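PDB 4HR6: lectin from Trichosanthes anguina, which binds galactosides through ricin-type beta-trefoil domains, as a nontoxic three-chain homologue of type II ribosome-inactivating proteins. Local coordinates for residues T10-R15 with Q127-G132; A17-V22 with V42-T47. All coordinates share one frame; numbering follows the deposited sequence.

Interaction 1 (T10-R15 with Q127-G132); sequences TRISGR and QGWRVG
The closing seam of a beta-trefoil joins Ile12 and Ser13, near the start of the chain, to Arg130 and Val131 in an antiparallel ladder. Ser13 and Arg130 form the hydrogen-bonded pair: Ser13 N gives to Arg130 O at 3.0 Å and Arg130 N to Ser13 O at 2.8 Å. Ile12 and Val131 are the adjoining non-hydrogen-bonded pair, and beyond them Gly132 N reaches Arg11 O at 2.9 Å in an almost straight bond (172°). The two sheet faces differ in character. On that of Ile12 and Val131, Ile12 CG2 lies 4.2 Å from Trp129 CB, and Ile95 and Phe48 extend this apolar patch. On the other face, Ser13 OG, held between its own backbone N and carbonyl carbon (chi1 68°), donates to a water at 2.7 Å; that water donates in turn to Arg130 O and Gly132 O, giving Arg130 O a second bond. Ser13 OG also meets Ser177. Next to the Ser13-Arg130 pair, Gly14 CA approaches Trp129 CE3 obliquely at 3.7 Å, while the indole NE1 turns to Leu105 O. Pairing of first and last strands is typical of the beta-trefoil, whose barrel is closed in this way.

Interaction 2 (A17-V22 with V42-T47); sequences ALCVDV and VNQKWT. With AMG (methyl alpha-D-galactopyranoside), chain D.
Asp21 OD1 is gripped by two donors, the sugar hydroxyl O3 of methyl alpha-D-galactopyranoside at 2.6 Å and Gln44 NE2 at 3.0 Å. Gln44 NE2 reaches the anti lone pair of OD1, and that oxygen lies close to the amide plane although the carboxylate is turned 73° from it. The extended chain of Gln44 is held at its far end too, since OE1 accepts from Gly39 N and NE2 also meets Pro37 O; Gln44 is thus a second-shell residue that probably steadies the carboxylate. The other oxygen, Asp21 OD2, takes the sugar O4 at 2.8 Å. Asn43 ND2 adds a nearly straight bond to O3 at 2.8 Å (168°); its bond to Asp21 OD2 is weak. Gly24 N and Gln41 NE2 hold the sugar as well. Gln44 and Trp46 are the Gln-x-Trp signature of ricin-type trefoils, with the glutamine serving the pocket and the tryptophan the core. Trp46 NE1 donates to Val20 O at 3.2 Å, the oxygen lying in the ring plane while the donor stands above the carbonyl plane. Val20 CG1, anti to its own N (chi1 175°), packs on the same indole at CZ2, 3.7 Å away. Further along, Val22 N donates to Asn43 O.

In the fold
From the N terminus the chain runs through strand 7-13, the first half of interaction 1, and almost at once into 17-22. An excursion through strand 33-36 and Cys38, whose disulfide leads back to Cys19, returns at 42-47 to close interaction 2, a small loop of 19 residues at a sugar pocket. Interaction 1 closes only at 127-132, so its 111-residue loop wholly encloses the smaller one. Strand 7-13 of interaction 1 touches both halves of interaction 2: Thr10 N probably bonds to Trp46 O and Ile12 O to Val20 N. The barrel seam and the carbohydrate site are thereby tied within the first trefoil, before the chain enters the second.

Interaction 1 (T10-R15 with Q127-G132)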
loop_
_atom_site.group_PDB
_atom_site.type_symbol
_atom_site.label_atom_id
_atom_site.label_comp_id
_atom_site.label_asym_id
_atom_site.label_seq_id
_atom_site.Cartn_x
_atom_site.Cartn_y
_atom_site.Cartn_z
ATOM N N THR C 10 5.594 15.983 11.835
ATOM C CA THR C 10 6.274 15.154 10.820
ATOM C C THR C 10 7.180 16.000 9.892
ATOM O O THR C 10 7.438 17.176 10.180
ATOM C CB THR C 10 5.220 14.383 10.005
ATOM O OG1 THR C 10 5.850 13.424 9.147
ATOM C CG2 THR C 10 4.373 15.327 9.197
ATOM N N ARG C 11 7.665 15.402 8.798
ATOM C CA ARG C 11 8.378 16.152 7.752
ATOM C C ARG C 11 7.560 16.211 6.473
ATOM O O ARG C 11 6.609 15.441 6.275
ATOM C CB ARG C 11 9.751 15.546 7.459
ATOM C CG ARG C 11 10.750 15.703 8.598
ATOM C CD ARG C 11 11.543 14.436 8.851
ATOM N NE ARG C 11 12.925 14.540 8.431
ATOM C CZ ARG C 11 13.771 13.519 8.331
ATOM N NH1 ARG C 11 13.386 12.281 8.601
ATOM N NH2 ARG C 11 15.021 13.748 7.938
ATOM N N ILE C 12 7.919 17.171 5.626
ATOM C CA ILE C 12 7.344 17.290 4.296
ATOM C C ILE C 12 8.513 17.248 3.327
ATOM O O ILE C 12 9.389 18.117 3.376
ATOM C CB ILE C 12 6.568 18.598 4.119
ATOM C CG1 ILE C 12 5.600 18.798 5.282
ATOM C CG2 ILE C 12 5.816 18.605 2.792
ATOM C CD1 ILE C 12 4.757 20.045 5.168
ATOM N N SER C 13 8.558 16.219 2.479
ATOM C CA SER C 13 9.607 16.112 1.474
ATOM C C SER C 13 8.999 16.151 0.081
ATOM O O SER C 13 7.785 15.982 -0.088
ATOM C CB SER C 13 10.460 14.864 1.698
ATOM O OG SER C 13 9.746 13.669 1.459
ATOM N N GLY C 14 9.836 16.423 -0.919
ATOM C CA GLY C 14 9.353 16.490 -2.303
ATOM C C GLY C 14 10.453 16.492 -3.351
ATOM O O GLY C 14 11.303 15.581 -3.386
ATOM N N ARG C 15 10.419 17.521 -4.204
ATOM C CA ARG C 15 11.400 17.735 -5.271
ATOM C C ARG C 15 12.768 17.150 -4.986
ATOM O O ARG C 15 13.455 17.565 -4.043
ATOM C CB ARG C 15 11.560 19.235 -5.514
ATOM C CG ARG C 15 10.842 19.756 -6.737
ATOM C CD ARG C 15 11.709 19.690 -7.986
ATOM N NE ARG C 15 11.449 20.844 -8.841
ATOM C CZ ARG C 15 12.041 21.084 -10.007
ATOM N NH1 ARG C 15 11.710 22.172 -10.689
ATOM N NH2 ARG C 15 12.947 20.244 -10.494
ATOM N N GLN C 127 5.375 20.113 -8.010
ATOM C CA GLN C 127 4.235 20.333 -7.110
ATOM C C GLN C 127 3.787 19.072 -6.317
ATOM O O GLN C 127 2.666 19.016 -5.797
ATOM C CB GLN C 127 3.065 20.892 -7.924
ATOM C CG GLN C 127 3.451 22.152 -8.696
ATOM C CD GLN C 127 2.287 22.792 -9.417
ATOM O OE1 GLN C 127 1.591 22.144 -10.209
ATOM N NE2 GLN C 127 2.068 24.082 -9.155
ATOM N N GLY C 128 4.664 18.075 -6.224
ATOM C CA GLY C 128 4.351 16.813 -5.549
ATOM C C GLY C 128 5.070 16.714 -4.227
ATOM O O GLY C 128 6.276 16.967 -4.135
ATOM N N TRP C 129 4.335 16.347 -3.186
ATOM C CA TRP C 129 4.924 16.294 -1.842
ATOM C C TRP C 129 4.500 15.037 -1.086
ATOM O O TRP C 129 3.400 14.554 -1.272
ATOM C CB TRP C 129 4.498 17.528 -1.043
ATOM C CG TRP C 129 4.752 18.808 -1.743
ATOM C CD1 TRP C 129 3.867 19.519 -2.498
ATOM C CD2 TRP C 129 5.973 19.533 -1.759
ATOM N NE1 TRP C 129 4.467 20.646 -2.984
ATOM C CE2 TRP C 129 5.765 20.679 -2.548
ATOM C CE3 TRP C 129 7.234 19.321 -1.185
ATOM C CZ2 TRP C 129 6.765 21.617 -2.780
ATOM C CZ3 TRP C 129 8.235 20.254 -1.413
ATOM C CH2 TRP C 129 7.991 21.395 -2.203
ATOM N N ARG C 130 5.403 14.540 -0.244
ATOM C CA ARG C 130 5.138 13.476 0.710
ATOM C C ARG C 130 5.145 14.032 2.136
ATOM O O ARG C 130 6.202 14.444 2.658
ATOM C CB ARG C 130 6.202 12.385 0.627
ATOM C CG ARG C 130 5.938 11.223 1.577
ATOM C CD ARG C 130 7.195 10.394 1.783
ATOM N NE ARG C 130 7.578 9.670 0.572
ATOM C CZ ARG C 130 8.717 9.007 0.419
ATOM N NH1 ARG C 130 9.617 8.972 1.394
ATOM N NH2 ARG C 130 8.972 8.393 -0.737
ATOM N N VAL C 131 3.974 14.010 2.761
ATOM C CA VAL C 131 3.857 14.332 4.180
ATOM C C VAL C 131 4.090 13.055 4.962
ATOM O O VAL C 131 3.331 12.105 4.849
ATOM C CB VAL C 131 2.467 14.879 4.505
ATOM C CG1 VAL C 131 2.347 15.159 5.994
ATOM C CG2 VAL C 131 2.203 16.121 3.680
ATOM N N GLY C 132 5.160 13.025 5.729
ATOM C CA GLY C 132 5.559 11.821 6.405
ATOM C C GLY C 132 6.994 11.921 6.840
ATOM O O GLY C 132 7.768 12.707 6.289
HETATM O O HOH W 1 8.224 13.178 3.608
HETATM O O HOH W 2 7.790 19.225 -4.935
#

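Interaction 2 (A17-V22 with V42-T47)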
loop_
_atom_site.group_PDB
_atom_site.type_symbol
_atom_site.label_atom_id
_atom_site.label_comp_id
_atom_site.label_asym_id
_atom_site.label_seq_id
_atom_site.Cartn_x
_atom_site.Cartn_y
_atom_site.Cartn_z
ATOM N N ALA C 17 13.727 14.761 -3.459
ATOM C CA ALA C 17 13.861 14.191 -2.108
ATOM C C ALA C 17 14.289 15.197 -1.060
ATOM O O ALA C 17 14.758 14.816 0.002
ATOM C CB ALA C 17 14.828 13.001 -2.107
ATOM N N LEU C 18 14.128 16.478 -1.352
ATOM C CA LEU C 18 14.532 17.507 -0.411
ATOM C C LEU C 18 13.372 17.864 0.498
ATOM O O LEU C 18 12.213 17.641 0.151
ATOM C CB LEU C 18 15.046 18.741 -1.153
ATOM C CG LEU C 18 16.382 18.503 -1.865
ATOM C CD1 LEU C 18 16.556 19.472 -3.023
ATOM C CD2 LEU C 18 17.534 18.630 -0.885
ATOM N N CYS C 19 13.710 18.444 1.647
ATOM C CA CYS C 19 12.744 18.764 2.690
ATOM C C CYS C 19 12.384 20.251 2.765
ATOM O O CYS C 19 13.219 21.125 2.519
ATOM C CB CYS C 19 13.276 18.283 4.037
ATOM S SG CYS C 19 12.982 16.519 4.298
ATOM N N VAL C 20 11.119 20.507 3.100
ATOM C CA VAL C 20 10.618 21.837 3.375
ATOM C C VAL C 20 11.237 22.328 4.699
ATOM O O VAL C 20 11.207 21.646 5.731
ATOM C CB VAL C 20 9.082 21.843 3.407
ATOM C CG1 VAL C 20 8.544 23.204 3.807
ATOM C CG2 VAL C 20 8.533 21.430 2.044
ATOM N N ASP C 21 11.822 23.520 4.639
ATOM C CA ASP C 21 12.767 23.987 5.650
ATOM C C ASP C 21 12.617 25.507 5.734
ATOM O O ASP C 21 12.708 26.199 4.714
ATOM C CB ASP C 21 14.187 23.552 5.235
ATOM C CG ASP C 21 15.289 24.155 6.101
ATOM O OD1 ASP C 21 16.222 23.416 6.504
ATOM O OD2 ASP C 21 15.239 25.374 6.353
ATOM N N VAL C 22 12.339 26.024 6.927
ATOM C CA VAL C 22 12.205 27.478 7.089
ATOM C C VAL C 22 13.621 28.071 7.177
ATOM O O VAL C 22 14.400 27.716 8.065
ATOM C CB VAL C 22 11.246 27.907 8.245
ATOM C CG1 VAL C 22 11.355 26.999 9.458
ATOM C CG2 VAL C 22 11.470 29.367 8.631
ATOM N N VAL C 42 15.049 21.180 13.910
ATOM C CA VAL C 42 13.702 21.582 14.329
ATOM C C VAL C 42 12.979 22.483 13.326
ATOM O O VAL C 42 11.746 22.547 13.324
ATOM C CB VAL C 42 13.744 22.277 15.720
ATOM C CG1 VAL C 42 14.399 23.657 15.626
ATOM C CG2 VAL C 42 12.350 22.375 16.331
ATOM N N ASN C 43 13.742 23.184 12.487
ATOM C CA ASN C 43 13.156 24.031 11.428
ATOM C C ASN C 43 12.664 23.225 10.211
ATOM O O ASN C 43 12.137 23.802 9.247
ATOM C CB ASN C 43 14.127 25.149 10.990
ATOM C CG ASN C 43 15.479 24.625 10.534
ATOM O OD1 ASN C 43 16.157 23.894 11.262
ATOM N ND2 ASN C 43 15.888 25.014 9.331
ATOM N N GLN C 44 12.834 21.901 10.262
ATOM C CA GLN C 44 12.229 20.994 9.267
ATOM C C GLN C 44 11.053 20.182 9.813
ATOM O O GLN C 44 10.419 19.445 9.064
ATOM C CB GLN C 44 13.289 20.061 8.683
ATOM C CG GLN C 44 14.161 20.754 7.655
ATOM C CD GLN C 44 15.208 19.853 7.047
ATOM O OE1 GLN C 44 15.227 18.642 7.289
ATOM N NE2 GLN C 44 16.096 20.444 6.250
ATOM N N LYS C 45 10.768 20.323 11.108
ATOM C CA LYS C 45 9.618 19.675 11.725
ATOM C C LYS C 45 8.399 20.521 11.446
ATOM O O LYS C 45 8.426 21.736 11.625
ATOM C CB LYS C 45 9.773 19.546 13.241
ATOM C CG LYS C 45 11.074 18.930 13.718
ATOM C CD LYS C 45 11.153 17.437 13.469
ATOM C CE LYS C 45 12.343 16.842 14.218
ATOM N NZ LYS C 45 13.043 15.791 13.424
ATOM N N TRP C 46 7.329 19.879 11.003
ATOM C CA TRP C 46 6.069 20.554 10.757
ATOM C C TRP C 46 4.967 19.855 11.535
ATOM O O TRP C 46 4.881 18.619 11.558
ATOM C CB TRP C 46 5.762 20.578 9.264
ATOM C CG TRP C 46 6.702 21.464 8.513
ATOM C CD1 TRP C 46 7.881 21.103 7.946
ATOM C CD2 TRP C 46 6.558 22.874 8.287
ATOM N NE1 TRP C 46 8.477 22.193 7.360
ATOM C CE2 TRP C 46 7.691 23.296 7.559
ATOM C CE3 TRP C 46 5.582 23.820 8.628
ATOM C CZ2 TRP C 46 7.878 24.630 7.157
ATOM C CZ3 TRP C 46 5.765 25.147 8.226
ATOM C CH2 TRP C 46 6.907 25.535 7.493
ATOM N N THR C 47 4.131 20.672 12.166
ATOM C CA THR C 47 3.089 20.197 13.044
ATOM C C THR C 47 1.745 20.576 12.461
ATOM O O THR C 47 1.486 21.751 12.190
ATOM C CB THR C 47 3.263 20.775 14.459
ATOM O OG1 THR C 47 4.524 20.348 14.974
ATOM C CG2 THR C 47 2.152 20.287 15.414
HETATM C C1 AMG D . 21.146 26.276 8.369
HETATM C C2 AMG D . 20.023 25.358 8.853
HETATM C C3 AMG D . 19.331 24.643 7.688
HETATM C C4 AMG D . 18.953 25.602 6.556
HETATM C C5 AMG D . 20.089 26.579 6.212
HETATM C C6 AMG D . 19.616 27.674 5.254
HETATM C C7 AMG D . 23.488 25.743 8.436
HETATM O O1 AMG D . 22.222 25.498 7.820
HETATM O O2 AMG D . 20.564 24.386 9.755
HETATM O O3 AMG D . 18.152 23.972 8.157
HETATM O O4 AMG D . 17.763 26.317 6.911
HETATM O O5 AMG D . 20.626 27.193 7.393
HETATM O O6 AMG D . 20.653 27.997 4.321
HETATM O O HOH W 3 10.342 18.928 6.508
#